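PDB 3TX6: putative branched-chain amino acid transport system substrate-binding protein from Rhodopseudomonas palustris, which probably captures aromatic acids derived from lignin, such as p-coumaric acid and related compounds, in the periplasm for an ABC transporter. Local coordinates for residues A[11-17]-A[46-52]. Numbering follows the deposited sequence. Where two conformers were deposited one is given.
Sequences GITVTTT and IVLDDGG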
ATOM      1  N   GLY A  11      13.808 -11.777  -3.026  1.00 12.90           N
ATOM      2  CA  GLY A  11      13.525 -11.857  -1.598  1.00 11.56           C
ATOM      3  C   GLY A  11      12.428 -10.924  -1.179  1.00 13.30           C
ATOM      4  O   GLY A  11      12.398  -9.752  -1.575  1.00 15.60           O
ATOM      5  N   ILE A  12      11.545 -11.442  -0.338  0.50 12.48           N
ATOM      6  CA  ILE A  12      10.371 -10.725   0.112  0.50 10.91           C
ATOM      7  C   ILE A  12      10.305 -10.775   1.629  0.50 12.34           C
ATOM      8  O   ILE A  12      10.298 -11.865   2.212  0.50 13.73           O
ATOM      9  CB  ILE A  12       9.104 -11.339  -0.477  0.50 10.04           C
ATOM     10  CG1 ILE A  12       9.273 -11.462  -2.015  0.50  9.57           C
ATOM     11  CG2 ILE A  12       7.871 -10.501  -0.090  0.50 11.16           C
ATOM     12  CD1 ILE A  12       8.055 -11.926  -2.773  0.50 11.29           C
ATOM     13  N   THR A  13      10.240  -9.594   2.259  1.00 12.95           N
ATOM     14  CA  THR A  13       9.964  -9.517   3.683  1.00 12.32           C
ATOM     15  C   THR A  13       8.643  -8.823   3.895  1.00 12.05           C
ATOM     16  O   THR A  13       8.436  -7.715   3.409  1.00 12.84           O
ATOM     17  CB  THR A  13      11.129  -8.834   4.498  1.00 13.33           C
ATOM     18  OG1 THR A  13      10.866  -8.960   5.925  1.00 14.56           O
ATOM     19  CG2 THR A  13      11.443  -7.411   4.076  1.00 15.69           C
ATOM     20  N   VAL A  14       7.722  -9.518   4.574  1.00 13.14           N
ATOM     21  CA  VAL A  14       6.436  -8.977   4.871  1.00 12.22           C
ATOM     22  C   VAL A  14       6.037  -9.309   6.305  1.00 12.59           C
ATOM     23  O   VAL A  14       6.729 -10.032   7.009  1.00 14.92           O
ATOM     24  CB  VAL A  14       5.371  -9.486   3.861  1.00 13.10           C
ATOM     25  CG1 VAL A  14       5.540  -8.845   2.485  1.00 16.27           C
ATOM     26  CG2 VAL A  14       5.355 -11.010   3.824  1.00 14.07           C
ATOM     27  N   THR A  15       4.934  -8.722   6.734  1.00 12.01           N
ATOM     28  CA  THR A  15       4.515  -8.799   8.132  1.00 13.67           C
ATOM     29  C   THR A  15       3.352  -9.781   8.273  1.00 14.46           C
ATOM     30  O   THR A  15       2.179  -9.459   7.992  1.00 15.63           O
ATOM     31  CB  THR A  15       4.086  -7.414   8.630  1.00 16.43           C
ATOM     32  OG1 THR A  15       5.135  -6.457   8.350  1.00 15.78           O
ATOM     33  CG2 THR A  15       3.726  -7.489  10.152  1.00 17.15           C
ATOM     34  N   THR A  16       3.691 -10.977   8.727  1.00 15.40           N
ATOM     35  CA  THR A  16       2.712 -12.043   8.853  1.00 17.55           C
ATOM     36  C   THR A  16       2.431 -12.417  10.317  1.00 17.66           C
ATOM     37  O   THR A  16       1.635 -13.316  10.572  1.00 20.53           O
ATOM     38  CB  THR A  16       3.092 -13.273   8.038  1.00 18.17           C
ATOM     39  OG1 THR A  16       4.343 -13.800   8.498  1.00 20.64           O
ATOM     40  CG2 THR A  16       3.149 -12.960   6.582  1.00 21.54           C
ATOM     41  N   THR A  17       3.076 -11.720  11.248  1.00 19.37           N
ATOM     42  CA  THR A  17       2.781 -11.794  12.686  1.00 20.38           C
ATOM     43  C   THR A  17       2.743 -10.384  13.278  1.00 20.37           C
ATOM     44  O   THR A  17       3.275  -9.450  12.665  1.00 23.32           O
ATOM     45  CB  THR A  17       3.855 -12.593  13.468  1.00 22.71           C
ATOM     46  OG1 THR A  17       5.139 -11.951  13.334  1.00 22.33           O
ATOM     47  CG2 THR A  17       3.922 -14.016  12.996  1.00 23.35           C
ATOM     48  N   ILE A  46      12.017 -16.129  -2.028  1.00 15.30           N
ATOM     49  CA  ILE A  46      12.339 -16.379  -0.614  1.00 15.95           C
ATOM     50  C   ILE A  46      11.554 -15.399   0.241  1.00 15.60           C
ATOM     51  O   ILE A  46      11.660 -14.196   0.060  1.00 17.10           O
ATOM     52  CB  ILE A  46      13.841 -16.208  -0.330  1.00 17.71           C
ATOM     53  CG1 ILE A  46      14.671 -17.096  -1.257  1.00 23.61           C
ATOM     54  CG2 ILE A  46      14.121 -16.549   1.125  1.00 20.34           C
ATOM     55  CD1 ILE A  46      16.024 -16.548  -1.591  1.00 31.64           C
ATOM     56  N   VAL A  47      10.664 -15.932   1.065  1.00 15.25           N
ATOM     57  CA  VAL A  47       9.725 -15.140   1.869  1.00 16.34           C
ATOM     58  C   VAL A  47      10.032 -15.240   3.324  1.00 16.79           C
ATOM     59  O   VAL A  47      10.235 -16.331   3.827  1.00 19.61           O
ATOM     60  CB  VAL A  47       8.255 -15.552   1.625  1.00 21.00           C
ATOM     61  CG1 VAL A  47       7.322 -14.533   2.285  1.00 20.74           C
ATOM     62  CG2 VAL A  47       8.014 -15.647   0.126  1.00 23.65           C
ATOM     63  N   LEU A  48      10.103 -14.105   3.998  1.00 16.71           N
ATOM     64  CA  LEU A  48      10.326 -14.063   5.437  1.00 16.86           C
ATOM     65  C   LEU A  48       9.346 -13.107   6.100  1.00 15.16           C
ATOM     66  O   LEU A  48       8.956 -12.124   5.498  1.00 17.55           O
ATOM     67  CB  LEU A  48      11.772 -13.559   5.716  1.00 15.95           C
ATOM     68  CG  LEU A  48      12.902 -14.520   5.284  1.00 15.11           C
ATOM     69  CD1 LEU A  48      14.293 -13.859   5.471  1.00 16.84           C
ATOM     70  CD2 LEU A  48      12.861 -15.897   6.018  1.00 19.67           C
ATOM     71  N   ASP A  49       9.020 -13.388   7.350  1.00 15.55           N
ATOM     72  CA  ASP A  49       8.271 -12.503   8.210  1.00 14.52           C
ATOM     73  C   ASP A  49       9.228 -11.549   8.907  1.00 13.07           C
ATOM     74  O   ASP A  49      10.264 -11.978   9.418  1.00 14.98           O
ATOM     75  CB  ASP A  49       7.575 -13.368   9.251  1.00 17.14           C
ATOM     76  CG  ASP A  49       6.719 -12.608  10.244  1.00 15.79           C
ATOM     77  OD1 ASP A  49       6.213 -11.503   9.962  1.00 15.36           O
ATOM     78  OD2 ASP A  49       6.560 -13.181  11.357  1.00 19.96           O
ATOM     79  N   ASP A  50       8.811 -10.302   9.042  1.00 13.50           N
ATOM     80  CA  ASP A  50       9.519  -9.363   9.884  1.00 13.56           C
ATOM     81  C   ASP A  50       8.723  -8.878  11.123  1.00 12.44           C
ATOM     82  O   ASP A  50       9.242  -8.071  11.906  1.00 14.58           O
ATOM     83  CB  ASP A  50       9.967  -8.143   9.088  1.00 15.31           C
ATOM     84  CG  ASP A  50       8.848  -7.518   8.274  1.00 14.30           C
ATOM     85  OD1 ASP A  50       7.754  -7.285   8.826  1.00 15.26           O
ATOM     86  OD2 ASP A  50       9.132  -7.183   7.091  1.00 13.75           O
ATOM     87  N   GLY A  51       7.486  -9.341  11.302  1.00 15.16           N
ATOM     88  CA  GLY A  51       6.680  -8.918  12.424  1.00 15.07           C
ATOM     89  C   GLY A  51       6.366  -7.418  12.459  1.00 14.85           C
ATOM     90  O   GLY A  51       5.908  -6.912  13.489  1.00 16.96           O
ATOM     91  N   GLY A  52       6.666  -6.728  11.360  1.00 13.63           N
ATOM     92  CA  GLY A  52       6.530  -5.274  11.279  1.00 15.06           C
ATOM     93  C   GLY A  52       7.674  -4.475  11.894  1.00 16.17           C
ATOM     94  O   GLY A  52       7.600  -3.263  11.992  1.00 15.84           O
TER
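Asp50 meets Thr13 and Thr15 where two parallel strands run out into loops. Asp50 CB lies 3.4 Å from Thr13 OG1. CG lies between the backbone N and the carbonyl carbon (chi1 50°), which brings the carboxylate back over the 11-17 segment. There CG lies near Val14 O. Asp50 OD2 accepts from Thr13 OG1 at 2.7 Å, on its anti side and 29° out of the carboxylate plane. Asp50 OD1 takes Thr15 OG1 at 2.8 Å on its syn lone pair. Gly52 N also donates to Asp50 OD1, forming an Asx turn. Both threonines cross the Asp50 side chain at about a right angle. Ser76 OG gives Asp50 OD2 a second partner, and together these bonds fix the rotation of the buried carboxylate.

Asp49, one residue earlier, grips the 15-17 loop in another way. Its CG is anti to the backbone N (chi1 -179°), and its end reaches the loop beyond Thr15. Thr16 N and Gly51 N bind Asp49 OD1 from opposite faces of the carboxylate plane, at 2.9 Å and 2.8 Å. The Gly51 bond makes another Asx turn. Asp49 OD2 uses its syn lone pair for Thr17 OG1, 2.7 Å away.

Behind the loops the backbones pair in register. Ile12 N bonds to Ile46 O, and Ile12 O accepts from Leu48 N. Val14 N and Val14 O continue the pattern with Leu48 O and Asp50 N. On one face Val14 CG2 touches Val47 CG1 at 4.3 Å.

In this two-lobed periplasmic binding protein fold, the pair belongs to the parallel part of one lobe's sheet. The loops at the strands' C-terminal ends face the ligand cleft; the Thr15 side chain is about 9 Å from the bound 3-(4-hydroxy-phenyl)pyruvic acid. Strand 8-14 lies between strands 41-49 and 72-75. Helix 54-67 packs on Leu48 and Asp50, while helix 21-29 covers Val14 and Val47 on the other face.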